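Local coordinates for protein STM4351 (Salmonella enterica, PDB 2Y7I) that binds arginine with high specificity as a periplasmic solute-binding protein of family 3, probably delivering it to a membrane transporter, at residues 15-20 and 164-169; 143-148 and 155-160; 77-80 and 84-87; 55-60 and 67-72. All blocks are in the same frame, centred on the assembly; numbering follows the deposited sequence.

Contact 1 of 4, residues 15-20 and 164-169; sequences TYAPYE and IGKWLK. With ARG (arginine), chain C.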
loop_
_atom_site.group_PDB
_atom_site.type_symbol
_atom_site.label_atom_id
_atom_site.label_comp_id
_atom_site.label_asym_id
_atom_site.label_seq_id
_atom_site.Cartn_x
_atom_site.Cartn_y
_atom_site.Cartn_z
ATOM N N THR A 15 -5.342 -21.116 10.128
ATOM C CA THR A 15 -4.426 -22.256 10.124
ATOM C C THR A 15 -3.099 -21.870 9.472
ATOM O O THR A 15 -2.243 -22.732 9.209
ATOM C CB THR A 15 -5.036 -23.399 9.254
ATOM O OG1 THR A 15 -5.392 -22.879 7.955
ATOM C CG2 THR A 15 -6.282 -23.958 9.909
ATOM N N TYR A 16 -2.925 -20.571 9.217
ATOM C CA TYR A 16 -1.989 -20.106 8.192
ATOM C C TYR A 16 -1.197 -18.853 8.589
ATOM O O TYR A 16 -1.275 -17.837 7.913
ATOM C CB TYR A 16 -2.785 -19.858 6.886
ATOM C CG TYR A 16 -2.061 -20.218 5.592
ATOM C CD1 TYR A 16 -1.465 -21.468 5.426
ATOM C CD2 TYR A 16 -2.002 -19.311 4.524
ATOM C CE1 TYR A 16 -0.802 -21.805 4.241
ATOM C CE2 TYR A 16 -1.341 -19.636 3.337
ATOM C CZ TYR A 16 -0.749 -20.890 3.203
ATOM O OH TYR A 16 -0.104 -21.238 2.033
ATOM N N ALA A 17 -0.433 -18.926 9.680
ATOM C CA ALA A 17 0.462 -17.832 10.066
ATOM C C ALA A 17 1.420 -17.560 8.916
ATOM O O ALA A 17 1.879 -18.515 8.282
ATOM C CB ALA A 17 1.256 -18.199 11.336
ATOM N N PRO A 18 1.743 -16.274 8.645
ATOM C CA PRO A 18 1.357 -15.047 9.361
ATOM C C PRO A 18 0.091 -14.351 8.838
ATOM O O PRO A 18 -0.198 -13.229 9.262
ATOM C CB PRO A 18 2.551 -14.124 9.081
ATOM C CG PRO A 18 2.900 -14.463 7.654
ATOM C CD PRO A 18 2.659 -15.968 7.525
ATOM N N TYR A 19 -0.614 -14.971 7.896
ATOM C CA TYR A 19 -1.835 -14.390 7.329
ATOM C C TYR A 19 -2.957 -14.357 8.385
ATOM O O TYR A 19 -3.514 -13.307 8.669
ATOM C CB TYR A 19 -2.276 -15.188 6.098
ATOM C CG TYR A 19 -1.251 -15.226 4.976
ATOM C CD1 TYR A 19 -1.145 -14.174 4.073
ATOM C CD2 TYR A 19 -0.367 -16.307 4.839
ATOM C CE1 TYR A 19 -0.202 -14.195 3.048
ATOM C CE2 TYR A 19 0.568 -16.340 3.817
ATOM C CZ TYR A 19 0.646 -15.284 2.933
ATOM O OH TYR A 19 1.571 -15.298 1.924
ATOM N N GLU A 20 -3.262 -15.519 8.964
ATOM C CA GLU A 20 -4.245 -15.641 10.042
ATOM C C GLU A 20 -3.963 -16.906 10.816
ATOM O O GLU A 20 -3.700 -17.961 10.227
ATOM C CB GLU A 20 -5.692 -15.672 9.524
ATOM C CG GLU A 20 -5.917 -16.647 8.359
ATOM C CD GLU A 20 -5.799 -15.965 7.025
ATOM O OE1 GLU A 20 -6.143 -14.766 6.973
ATOM O OE2 GLU A 20 -5.365 -16.610 6.037
ATOM N N ILE A 164 5.164 -21.292 5.114
ATOM C CA ILE A 164 6.182 -22.334 5.319
ATOM C C ILE A 164 7.378 -21.738 6.063
ATOM O O ILE A 164 7.883 -22.321 7.042
ATOM C CB ILE A 164 6.625 -22.956 3.963
ATOM C CG1 ILE A 164 5.466 -23.671 3.215
ATOM C CG2 ILE A 164 7.884 -23.827 4.112
ATOM C CD1 ILE A 164 4.541 -24.501 4.046
ATOM N N GLY A 165 7.815 -20.564 5.611
ATOM C CA GLY A 165 8.923 -19.842 6.240
ATOM C C GLY A 165 8.670 -19.613 7.714
ATOM O O GLY A 165 9.561 -19.813 8.555
ATOM N N LYS A 166 7.443 -19.206 8.039
ATOM C CA LYS A 166 7.070 -18.976 9.433
ATOM C C LYS A 166 7.179 -20.260 10.269
ATOM O O LYS A 166 7.755 -20.254 11.354
ATOM C CB LYS A 166 5.666 -18.354 9.511
ATOM C CG LYS A 166 5.098 -18.218 10.908
ATOM C CD LYS A 166 5.516 -16.904 11.563
ATOM C CE LYS A 166 4.451 -16.435 12.557
ATOM N NZ LYS A 166 4.548 -17.175 13.850
ATOM N N TRP A 167 6.638 -21.358 9.748
ATOM C CA TRP A 167 6.682 -22.652 10.435
ATOM C C TRP A 167 8.125 -23.076 10.689
ATOM O O TRP A 167 8.445 -23.635 11.750
ATOM C CB TRP A 167 5.942 -23.716 9.605
ATOM C CG TRP A 167 5.898 -25.081 10.266
ATOM C CD1 TRP A 167 5.063 -25.485 11.277
ATOM C CD2 TRP A 167 6.744 -26.200 9.975
ATOM N NE1 TRP A 167 5.337 -26.784 11.628
ATOM C CE2 TRP A 167 6.356 -27.253 10.837
ATOM C CE3 TRP A 167 7.788 -26.419 9.057
ATOM C CZ2 TRP A 167 6.982 -28.507 10.820
ATOM C CZ3 TRP A 167 8.408 -27.672 9.035
ATOM C CH2 TRP A 167 7.999 -28.700 9.916
ATOM N N LEU A 168 8.997 -22.784 9.720
ATOM C CA LEU A 168 10.402 -23.193 9.783
ATOM C C LEU A 168 11.168 -22.577 10.934
ATOM O O LEU A 168 12.142 -23.156 11.416
ATOM C CB LEU A 168 11.121 -22.870 8.475
ATOM C CG LEU A 168 10.935 -23.896 7.361
ATOM C CD1 LEU A 168 11.680 -23.444 6.125
ATOM C CD2 LEU A 168 11.424 -25.284 7.816
ATOM N N LYS A 169 10.730 -21.403 11.373
ATOM C CA LYS A 169 11.358 -20.727 12.506
ATOM C C LYS A 169 11.483 -21.645 13.727
ATOM O O LYS A 169 12.459 -21.551 14.477
ATOM C CB LYS A 169 10.629 -19.415 12.834
ATOM C CG LYS A 169 10.959 -18.279 11.852
ATOM C CD LYS A 169 10.072 -17.050 12.034
ATOM C CE LYS A 169 10.737 -15.818 11.420
ATOM N NZ LYS A 169 9.758 -14.765 10.997
HETATM N N ARG C . -2.744 -18.866 -1.120
HETATM C CA ARG C . -3.279 -20.257 -1.251
HETATM C C ARG C . -4.595 -20.233 -2.020
HETATM O O ARG C . -5.218 -21.274 -2.211
HETATM C CB ARG C . -3.484 -20.908 0.133
HETATM C CG ARG C . -4.362 -20.083 1.092
HETATM C CD ARG C . -4.663 -20.823 2.394
HETATM N NE ARG C . -5.202 -19.890 3.387
HETATM C CZ ARG C . -5.594 -20.220 4.616
HETATM N NH1 ARG C . -5.527 -21.481 5.048
HETATM N NH2 ARG C . -6.057 -19.282 5.416
HETATM O OXT ARG C . -5.070 -19.162 -2.444
#

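Contact 2 of 4, residues 143-148 and 155-160; sequences LNAFTD and EGVFGD. With ARG (arginine), chain C.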
loop_
_atom_site.group_PDB
_atom_site.type_symbol
_atom_site.label_atom_id
_atom_site.label_comp_id
_atom_site.label_asym_id
_atom_site.label_seq_id
_atom_site.Cartn_x
_atom_site.Cartn_y
_atom_site.Cartn_z
ATOM N N LEU A 143 -1.873 -27.190 9.850
ATOM C CA LEU A 143 -1.377 -27.676 11.148
ATOM C C LEU A 143 -1.315 -29.214 11.236
ATOM O O LEU A 143 -0.343 -29.789 11.743
ATOM C CB LEU A 143 -2.194 -27.110 12.327
ATOM C CG LEU A 143 -2.577 -25.624 12.435
ATOM C CD1 LEU A 143 -3.047 -25.285 13.862
ATOM C CD2 LEU A 143 -1.467 -24.667 11.993
ATOM N N ASN A 144 -2.352 -29.882 10.742
ATOM C CA ASN A 144 -2.347 -31.346 10.691
ATOM C C ASN A 144 -1.314 -31.884 9.700
ATOM O O ASN A 144 -0.734 -32.949 9.908
ATOM C CB ASN A 144 -3.730 -31.859 10.309
ATOM C CG ASN A 144 -4.798 -31.438 11.301
ATOM O OD1 ASN A 144 -5.746 -30.751 10.945
ATOM N ND2 ASN A 144 -4.637 -31.844 12.552
ATOM N N ALA A 145 -1.125 -31.148 8.609
ATOM C CA ALA A 145 -0.133 -31.486 7.579
ATOM C C ALA A 145 1.276 -31.467 8.178
ATOM O O ALA A 145 2.036 -32.436 8.042
ATOM C CB ALA A 145 -0.237 -30.523 6.398
ATOM N N PHE A 146 1.611 -30.378 8.868
ATOM C CA PHE A 146 2.914 -30.267 9.556
ATOM C C PHE A 146 3.142 -31.371 10.587
ATOM O O PHE A 146 4.231 -31.954 10.657
ATOM C CB PHE A 146 3.074 -28.887 10.204
ATOM C CG PHE A 146 3.262 -27.768 9.215
ATOM C CD1 PHE A 146 4.204 -27.875 8.192
ATOM C CD2 PHE A 146 2.503 -26.606 9.307
ATOM C CE1 PHE A 146 4.384 -26.848 7.279
ATOM C CE2 PHE A 146 2.671 -25.569 8.395
ATOM C CZ PHE A 146 3.613 -25.690 7.375
ATOM N N THR A 147 2.114 -31.674 11.377
ATOM C CA THR A 147 2.189 -32.777 12.328
ATOM C C THR A 147 2.545 -34.082 11.620
ATOM O O THR A 147 3.409 -34.837 12.077
ATOM C CB THR A 147 0.863 -32.936 13.114
ATOM O OG1 THR A 147 0.581 -31.714 13.801
ATOM C CG2 THR A 147 0.957 -34.069 14.132
ATOM N N ASP A 148 1.870 -34.338 10.505
ATOM C CA ASP A 148 2.110 -35.546 9.721
ATOM C C ASP A 148 3.479 -35.572 9.056
ATOM O O ASP A 148 4.058 -36.642 8.873
ATOM C CB ASP A 148 1.005 -35.738 8.688
ATOM C CG ASP A 148 -0.210 -36.457 9.264
ATOM O OD1 ASP A 148 -0.292 -36.626 10.502
ATOM O OD2 ASP A 148 -1.086 -36.864 8.476
ATOM N N GLU A 155 6.443 -36.812 3.181
ATOM C CA GLU A 155 7.798 -36.372 2.854
ATOM C C GLU A 155 7.919 -34.860 2.708
ATOM O O GLU A 155 9.008 -34.305 2.848
ATOM C CB GLU A 155 8.330 -37.083 1.608
ATOM C CG GLU A 155 8.619 -38.559 1.857
ATOM C CD GLU A 155 9.605 -38.763 2.998
ATOM O OE1 GLU A 155 10.816 -38.579 2.771
ATOM O OE2 GLU A 155 9.173 -39.105 4.123
ATOM N N GLY A 156 6.801 -34.198 2.428
ATOM C CA GLY A 156 6.802 -32.748 2.312
ATOM C C GLY A 156 5.448 -32.135 2.606
ATOM O O GLY A 156 4.446 -32.834 2.731
ATOM N N VAL A 157 5.446 -30.816 2.742
ATOM C CA VAL A 157 4.221 -30.024 2.861
ATOM C C VAL A 157 4.413 -28.858 1.902
ATOM O O VAL A 157 5.475 -28.251 1.881
ATOM C CB VAL A 157 3.950 -29.555 4.318
ATOM C CG1 VAL A 157 2.805 -28.506 4.351
ATOM C CG2 VAL A 157 3.563 -30.754 5.223
ATOM N N PHE A 158 3.393 -28.588 1.089
ATOM C CA PHE A 158 3.474 -27.646 -0.037
ATOM C C PHE A 158 2.505 -26.495 0.230
ATOM O O PHE A 158 1.313 -26.732 0.444
ATOM C CB PHE A 158 3.108 -28.420 -1.314
ATOM C CG PHE A 158 3.159 -27.624 -2.590
ATOM C CD1 PHE A 158 4.295 -26.906 -2.961
ATOM C CD2 PHE A 158 2.079 -27.673 -3.470
ATOM C CE1 PHE A 158 4.339 -26.198 -4.176
ATOM C CE2 PHE A 158 2.106 -26.980 -4.694
ATOM C CZ PHE A 158 3.237 -26.238 -5.043
ATOM N N GLY A 159 3.029 -25.266 0.264
ATOM C CA GLY A 159 2.227 -24.074 0.570
ATOM C C GLY A 159 2.907 -22.755 0.240
ATOM O O GLY A 159 3.948 -22.739 -0.440
ATOM N N ASP A 160 2.332 -21.643 0.718
ATOM C CA ASP A 160 2.906 -20.314 0.445
ATOM C C ASP A 160 4.221 -20.132 1.187
ATOM O O ASP A 160 4.367 -20.578 2.325
ATOM C CB ASP A 160 1.920 -19.173 0.783
ATOM C CG ASP A 160 0.796 -19.047 -0.247
ATOM O OD1 ASP A 160 1.023 -18.469 -1.324
ATOM O OD2 ASP A 160 -0.317 -19.531 0.007
HETATM N N ARG C . -2.744 -18.866 -1.120
HETATM C CA ARG C . -3.279 -20.257 -1.251
HETATM C C ARG C . -4.595 -20.233 -2.020
HETATM O O ARG C . -5.218 -21.274 -2.211
HETATM C CB ARG C . -3.484 -20.908 0.133
HETATM C CG ARG C . -4.362 -20.083 1.092
HETATM C CD ARG C . -4.663 -20.823 2.394
HETATM N NE ARG C . -5.202 -19.890 3.387
HETATM C CZ ARG C . -5.594 -20.220 4.616
HETATM N NH1 ARG C . -5.527 -21.481 5.048
HETATM N NH2 ARG C . -6.057 -19.282 5.416
HETATM O OXT ARG C . -5.070 -19.162 -2.444
#

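Contact 3 of 4, residues 77-80 and 84-87; sequences PKRE and SFSQ. With ARG (arginine), chain C.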
loop_
_atom_site.group_PDB
_atom_site.type_symbol
_atom_site.label_atom_id
_atom_site.label_comp_id
_atom_site.label_asym_id
_atom_site.label_seq_id
_atom_site.Cartn_x
_atom_site.Cartn_y
_atom_site.Cartn_z
ATOM N N PRO A 77 -8.887 -17.474 -11.479
ATOM C CA PRO A 77 -10.035 -17.445 -12.400
ATOM C C PRO A 77 -11.179 -18.355 -11.940
ATOM O O PRO A 77 -12.343 -17.987 -12.070
ATOM C CB PRO A 77 -9.454 -17.972 -13.719
ATOM C CG PRO A 77 -7.994 -17.725 -13.634
ATOM C CD PRO A 77 -7.634 -17.841 -12.168
ATOM N N LYS A 78 -10.852 -19.522 -11.394
ATOM C CA LYS A 78 -11.887 -20.421 -10.866
ATOM C C LYS A 78 -12.702 -19.783 -9.749
ATOM O O LYS A 78 -13.916 -19.929 -9.696
ATOM C CB LYS A 78 -11.286 -21.743 -10.377
ATOM C CG LYS A 78 -11.425 -22.895 -11.367
ATOM C CD LYS A 78 -10.643 -24.129 -10.879
ATOM C CE LYS A 78 -11.298 -25.421 -11.373
ATOM N NZ LYS A 78 -10.347 -26.575 -11.390
ATOM N N ARG A 79 -12.034 -19.077 -8.850
ATOM C CA ARG A 79 -12.738 -18.444 -7.752
ATOM C C ARG A 79 -13.537 -17.241 -8.239
ATOM O O ARG A 79 -14.612 -16.960 -7.712
ATOM C CB ARG A 79 -11.779 -18.070 -6.632
ATOM C CG ARG A 79 -11.165 -19.299 -5.965
ATOM C CD ARG A 79 -10.029 -18.927 -5.035
ATOM N NE ARG A 79 -9.433 -20.120 -4.441
ATOM C CZ ARG A 79 -8.202 -20.161 -3.951
ATOM N NH1 ARG A 79 -7.445 -19.063 -3.983
ATOM N NH2 ARG A 79 -7.729 -21.290 -3.426
ATOM N N GLU A 80 -13.017 -16.557 -9.259
ATOM C CA GLU A 80 -13.706 -15.403 -9.849
ATOM C C GLU A 80 -15.040 -15.772 -10.519
ATOM O O GLU A 80 -15.894 -14.910 -10.720
ATOM C CB GLU A 80 -12.795 -14.675 -10.837
ATOM C CG GLU A 80 -11.646 -13.916 -10.184
ATOM C CD GLU A 80 -10.710 -13.281 -11.198
ATOM O OE1 GLU A 80 -10.701 -13.720 -12.367
ATOM O OE2 GLU A 80 -9.973 -12.343 -10.827
ATOM N N SER A 84 -17.030 -12.402 -6.041
ATOM C CA SER A 84 -16.434 -11.139 -6.464
ATOM C C SER A 84 -15.250 -10.805 -5.559
ATOM O O SER A 84 -15.370 -10.860 -4.335
ATOM C CB SER A 84 -17.465 -10.017 -6.397
ATOM O OG SER A 84 -18.492 -10.226 -7.343
ATOM N N PHE A 85 -14.106 -10.472 -6.154
ATOM C CA PHE A 85 -12.957 -10.022 -5.372
ATOM C C PHE A 85 -12.766 -8.510 -5.397
ATOM O O PHE A 85 -13.093 -7.842 -6.377
ATOM C CB PHE A 85 -11.667 -10.663 -5.869
ATOM C CG PHE A 85 -11.504 -12.113 -5.481
ATOM C CD1 PHE A 85 -11.100 -12.468 -4.197
ATOM C CD2 PHE A 85 -11.716 -13.118 -6.417
ATOM C CE1 PHE A 85 -10.923 -13.813 -3.839
ATOM C CE2 PHE A 85 -11.542 -14.460 -6.076
ATOM C CZ PHE A 85 -11.145 -14.806 -4.784
ATOM N N SER A 86 -12.221 -7.999 -4.297
ATOM C CA SER A 86 -11.659 -6.667 -4.241
ATOM C C SER A 86 -10.422 -6.585 -5.132
ATOM O O SER A 86 -9.955 -7.590 -5.678
ATOM C CB SER A 86 -11.236 -6.332 -2.810
ATOM O OG SER A 86 -10.172 -7.185 -2.393
ATOM N N GLN A 87 -9.912 -5.368 -5.270
ATOM C CA GLN A 87 -8.573 -5.119 -5.776
ATOM C C GLN A 87 -7.599 -5.986 -4.964
ATOM O O GLN A 87 -7.894 -6.347 -3.814
ATOM C CB GLN A 87 -8.231 -3.636 -5.574
ATOM C CG GLN A 87 -8.234 -3.220 -4.091
ATOM C CD GLN A 87 -7.842 -1.783 -3.875
ATOM O OE1 GLN A 87 -6.656 -1.455 -3.800
ATOM N NE2 GLN A 87 -8.834 -0.914 -3.772
HETATM N N ARG C . -2.744 -18.866 -1.120
HETATM C CA ARG C . -3.279 -20.257 -1.251
HETATM C C ARG C . -4.595 -20.233 -2.020
HETATM O O ARG C . -5.218 -21.274 -2.211
HETATM C CB ARG C . -3.484 -20.908 0.133
HETATM C CG ARG C . -4.362 -20.083 1.092
HETATM C CD ARG C . -4.663 -20.823 2.394
HETATM N NE ARG C . -5.202 -19.890 3.387
HETATM C CZ ARG C . -5.594 -20.220 4.616
HETATM N NH1 ARG C . -5.527 -21.481 5.048
HETATM N NH2 ARG C . -6.057 -19.282 5.416
HETATM O OXT ARG C . -5.070 -19.162 -2.444
#

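Contact 4 of 4, residues 55-60 and 67-72; sequences DSLIPS and DAVIAG. With ZN (zinc ion), chain D; ZN (zinc ion), chain E; ARG (arginine), chain C.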
loop_
_atom_site.group_PDB
_atom_site.type_symbol
_atom_site.label_atom_id
_atom_site.label_comp_id
_atom_site.label_asym_id
_atom_site.label_seq_id
_atom_site.Cartn_x
_atom_site.Cartn_y
_atom_site.Cartn_z
ATOM N N ASP A 55 -11.463 -24.650 2.574
ATOM C CA ASP A 55 -12.280 -25.129 1.447
ATOM C C ASP A 55 -13.777 -24.876 1.613
ATOM O O ASP A 55 -14.540 -25.040 0.653
ATOM C CB ASP A 55 -12.024 -26.618 1.190
ATOM C CG ASP A 55 -12.451 -27.508 2.355
ATOM O OD1 ASP A 55 -12.749 -26.996 3.457
ATOM O OD2 ASP A 55 -12.487 -28.740 2.162
ATOM N N SER A 56 -14.201 -24.495 2.822
ATOM C CA SER A 56 -15.619 -24.236 3.094
ATOM C C SER A 56 -15.976 -22.749 3.006
ATOM O O SER A 56 -17.147 -22.384 3.145
ATOM C CB SER A 56 -16.016 -24.766 4.480
ATOM O OG SER A 56 -15.512 -23.911 5.499
ATOM N N LEU A 57 -14.973 -21.908 2.768
ATOM C CA LEU A 57 -15.161 -20.457 2.869
ATOM C C LEU A 57 -15.985 -19.887 1.724
ATOM O O LEU A 57 -16.933 -19.135 1.956
ATOM C CB LEU A 57 -13.818 -19.737 2.967
ATOM C CG LEU A 57 -13.050 -19.860 4.289
ATOM C CD1 LEU A 57 -11.666 -19.263 4.120
ATOM C CD2 LEU A 57 -13.808 -19.206 5.462
ATOM N N ILE A 58 -15.601 -20.220 0.494
ATOM C CA ILE A 58 -16.382 -19.764 -0.661
ATOM C C ILE A 58 -17.842 -20.263 -0.637
ATOM O O ILE A 58 -18.755 -19.457 -0.807
ATOM C CB ILE A 58 -15.649 -20.008 -1.998
ATOM C CG1 ILE A 58 -14.552 -18.946 -2.156
ATOM C CG2 ILE A 58 -16.623 -19.945 -3.196
ATOM C CD1 ILE A 58 -13.519 -19.272 -3.212
ATOM N N PRO A 59 -18.067 -21.583 -0.410
ATOM C CA PRO A 59 -19.438 -22.084 -0.271
ATOM C C PRO A 59 -20.273 -21.395 0.815
ATOM O O PRO A 59 -21.440 -21.071 0.572
ATOM C CB PRO A 59 -19.238 -23.563 0.066
ATOM C CG PRO A 59 -17.964 -23.914 -0.580
ATOM C CD PRO A 59 -17.094 -22.688 -0.517
ATOM N N SER A 60 -19.683 -21.158 1.986
ATOM C CA SER A 60 -20.382 -20.469 3.070
ATOM C C SER A 60 -20.680 -19.013 2.724
ATOM O O SER A 60 -21.736 -18.497 3.074
ATOM C CB SER A 60 -19.580 -20.550 4.372
ATOM O OG SER A 60 -19.532 -21.877 4.858
ATOM N N ASP A 67 -20.342 -11.868 5.328
ATOM C CA ASP A 67 -20.350 -10.816 4.320
ATOM C C ASP A 67 -19.149 -10.882 3.392
ATOM O O ASP A 67 -19.242 -10.512 2.227
ATOM C CB ASP A 67 -20.371 -9.452 5.003
ATOM C CG ASP A 67 -21.546 -9.295 5.916
ATOM O OD1 ASP A 67 -22.689 -9.420 5.424
ATOM O OD2 ASP A 67 -21.327 -9.082 7.129
ATOM N N ALA A 68 -18.021 -11.346 3.920
ATOM C CA ALA A 68 -16.765 -11.298 3.190
ATOM C C ALA A 68 -15.819 -12.388 3.675
ATOM O O ALA A 68 -15.998 -12.944 4.757
ATOM C CB ALA A 68 -16.115 -9.916 3.329
ATOM N N VAL A 69 -14.835 -12.706 2.844
ATOM C CA VAL A 69 -13.824 -13.699 3.178
ATOM C C VAL A 69 -12.467 -13.050 2.990
ATOM O O VAL A 69 -12.211 -12.405 1.961
ATOM C CB VAL A 69 -13.955 -14.969 2.283
ATOM C CG1 VAL A 69 -12.682 -15.799 2.285
ATOM C CG2 VAL A 69 -15.130 -15.825 2.746
ATOM N N ILE A 70 -11.611 -13.197 3.999
ATOM C CA ILE A 70 -10.198 -12.861 3.864
ATOM C C ILE A 70 -9.391 -14.027 4.444
ATOM O O ILE A 70 -9.617 -14.437 5.596
ATOM C CB ILE A 70 -9.865 -11.471 4.496
ATOM C CG1 ILE A 70 -8.499 -10.959 4.016
ATOM C CG2 ILE A 70 -9.975 -11.492 6.046
ATOM C CD1 ILE A 70 -8.146 -9.529 4.510
ATOM N N ALA A 71 -8.498 -14.603 3.638
ATOM C CA ALA A 71 -7.802 -15.834 4.053
ATOM C C ALA A 71 -6.571 -16.184 3.225
ATOM O O ALA A 71 -6.394 -17.338 2.821
ATOM C CB ALA A 71 -8.788 -17.024 4.064
ATOM N N GLY A 72 -5.717 -15.192 2.967
ATOM C CA GLY A 72 -4.558 -15.392 2.108
ATOM C C GLY A 72 -4.970 -15.984 0.770
ATOM O O GLY A 72 -4.252 -16.799 0.206
HETATM ZN ZN ZN D . -12.974 -29.697 3.921
HETATM ZN ZN ZN E . -22.933 -9.600 8.309
HETATM N N ARG C . -2.744 -18.866 -1.120
HETATM C CA ARG C . -3.279 -20.257 -1.251
HETATM C C ARG C . -4.595 -20.233 -2.020
HETATM O O ARG C . -5.218 -21.274 -2.211
HETATM C CB ARG C . -3.484 -20.908 0.133
HETATM C CG ARG C . -4.362 -20.083 1.092
HETATM C CD ARG C . -4.663 -20.823 2.394
HETATM N NE ARG C . -5.202 -19.890 3.387
HETATM C CZ ARG C . -5.594 -20.220 4.616
HETATM N NH1 ARG C . -5.527 -21.481 5.048
HETATM N NH2 ARG C . -6.057 -19.282 5.416
HETATM O OXT ARG C . -5.070 -19.162 -2.444
HETATM O O HOH W 1 -23.374 -11.664 7.875
#

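Contact 1 of 4, residues 15-20 and 164-169
Ala17 and Lys166 carry this small contact between the loop 15-20 of one lobe and segment 164-169, on helix 161-168 of the other. The methyl CB of Ala17 lies alongside the aliphatic part of Lys166, 3.8 Å from its CE and 3.9 Å from its CG. The lysine reaches this place because CG stands anti to the backbone N (chi1 173°) and the chain then bends at chi2 (87°), which brings both CG and CE up to the alanine methyl. Pro18, which follows a cis peptide bond, adds only a looser touch, its CD lying 4.3 Å from Lys166 CB. No hydrogen bond crosses between the segments, and Ala17 and Lys166 both remain partly exposed, so this is the loose side of the contact. The tight side is the buried face of the same loop, where the bound arginine lies over one face of the Tyr16 ring. The ligand CD sits above that face, offset toward the rim, while the ligand NE comes within 3.4 Å of Tyr16 CD2. Glu20 OE2 accepts a hydrogen bond from the ligand NH2 at 2.8 Å, the charged end of the ligand thus meeting a carboxylate beside an aromatic ring. Tyr16 OH is held in turn by Asp160, and Thr15 OG1 by Glu118, both from the other lobe. Within the loop, Tyr19 and Glu20 both face Tyr16 in a classic beta bulge. Lobe-to-lobe touching beside a ligand enclosed in the cleft is typical of the closed, liganded form of periplasmic binding proteins.

Contact 2 of 4, residues 143-148 and 155-160
Segment 143-148 of helix 142-150 packs on strand 156-160, their backbones coming nearest at Ala145 and Val157, whose CA atoms are 6.6 Å apart. This is the alpha-helix-on-sheet layering of the alpha/beta lobe of a periplasmic binding protein, the strand lying between 114-118 and 95-100 in a mixed sheet. Val157 points at the helix and meets it with both methyls. Its CG1, anti to the backbone N (chi1 169°), touches Phe146 CE1 at 3.7 Å, and the two side chains cross at about a right angle. The other methyl, CG2, rests against the backbone of the helix, 3.6 Å from Ala145 O and 4.0 Å from Ala145 CB. All three residues are buried; no hydrogen bond crosses, and the side chains that meet are apolar. Phe146 also stacks with Trp167 and touches Val98. Phe158, next along the strand, points away from the helix and meets His123 edge-to-face. On the helix, Thr147 OG1 donates to Leu143 O, which also accepts from Thr147 N, the two donors arriving from opposite faces of the carbonyl plane. The strand ends at the ligand: Asp160 OD2, also hydrogen-bonded to His123 NE2, accepts a 2.8 Å hydrogen bond from the amino N of the bound arginine.

Contact 3 of 4, residues 77-80 and 84-87
With chi1 at -75°, Phe85 holds its ring anti to its carbonyl carbon and directs the ring edge at the short helix 77-80, while Arg79 leaves that helix with CG likewise beside the backbone N and runs extended from CG to NE. The two meet at the base of the arginine side chain: Arg79 CB lies in the plane of the Phe85 ring, 3.7 Å from CE2 and 3.8 Å from CZ. Glu80 CG comes to the same ring edge, 3.9 Å from CD2, and its side chain crosses the phenylalanine at about a right angle. The far end of Arg79 leads away from the ring to the bound arginine. There NH1 donates to the ligand OXT and NH2 to its O, both at 2.8 Å and with N-H...acceptor angles of 162° and 173°. The ligand carboxylate carbon lies in the guanidinium plane, at its edge. Asp74 O and Gly120 O take further bonds from NH1 and NH2, which should fix the rotation of the guanidinium. Strand 84-85 pairs antiparallel with strand 194-195. Two nearly straight bonds running side by side from one guanidinium to both carboxylate oxygens are consistent with recognition of the ligand's alpha-carboxylate by charge and by bond direction.

Contact 4 of 4, residues 55-60 and 67-72
Leu57 overlaps Val69 and Ala71 with one branch, its CD1 lying 3.6 Å from Ala71 CB and 4.0 Å from Val69 CG1. Here the start of helix 57-62 covers strand 68-69, which lies beside strand 7-12 in the parallel sheet of one lobe of the periplasmic binding protein fold. Leu57 and Val69 cross obliquely. The second methyl of the valine, CG2, lies beside the backbone N of its own residue and reaches the helix backbone, 3.9 Å from Leu57 O. All three residues are buried, and no hydrogen bond joins the segments. Alternate residues serve the other side of the strand: Ile70 points away, toward Phe10 and helix 31-42. Farther along the chain the backbone reaches the ligand. Ala71 O accepts a hydrogen bond from the bound arginine NE at 2.9 Å and a weak one from NH2, so one carbonyl oxygen meets two of the guanidinium nitrogens. Gly72, at positive phi (53°), takes the ligand amino group with its own O, and its N donates to Asp32. The first residue of each segment binds a zinc ion. Asp55 OD2 holds one that Asp140 of the other lobe also binds, and Asp55 OD1 is hydrogen-bonded to Ser53 OG. The second zinc ion is bound by His9 ND1, by a water and, at 2.1 Å, by Asp67 OD2.

Overall arrangement
Contacts 2 and 4 are buried, apolar helix-on-strand packings, one in each lobe, whereas contacts 1 and 3 are only partly buried and rest on the aliphatic parts of a lysine, an arginine and a glutamate. All four reach the same arginine: contacts 1 and 4 meet its guanidinium, contacts 2 and 4 its amino group, contact 3 its carboxylate. Contacts 1 and 2 share neighbouring elements, strand 156-160 running straight into helix 161-168; contacts 3 and 4 touch through Arg79 CG and Ile58 CD1. Of the four, contact 1 alone pairs segments from different lobes, its loop 15-20 also meeting 67-72 beside the ligand.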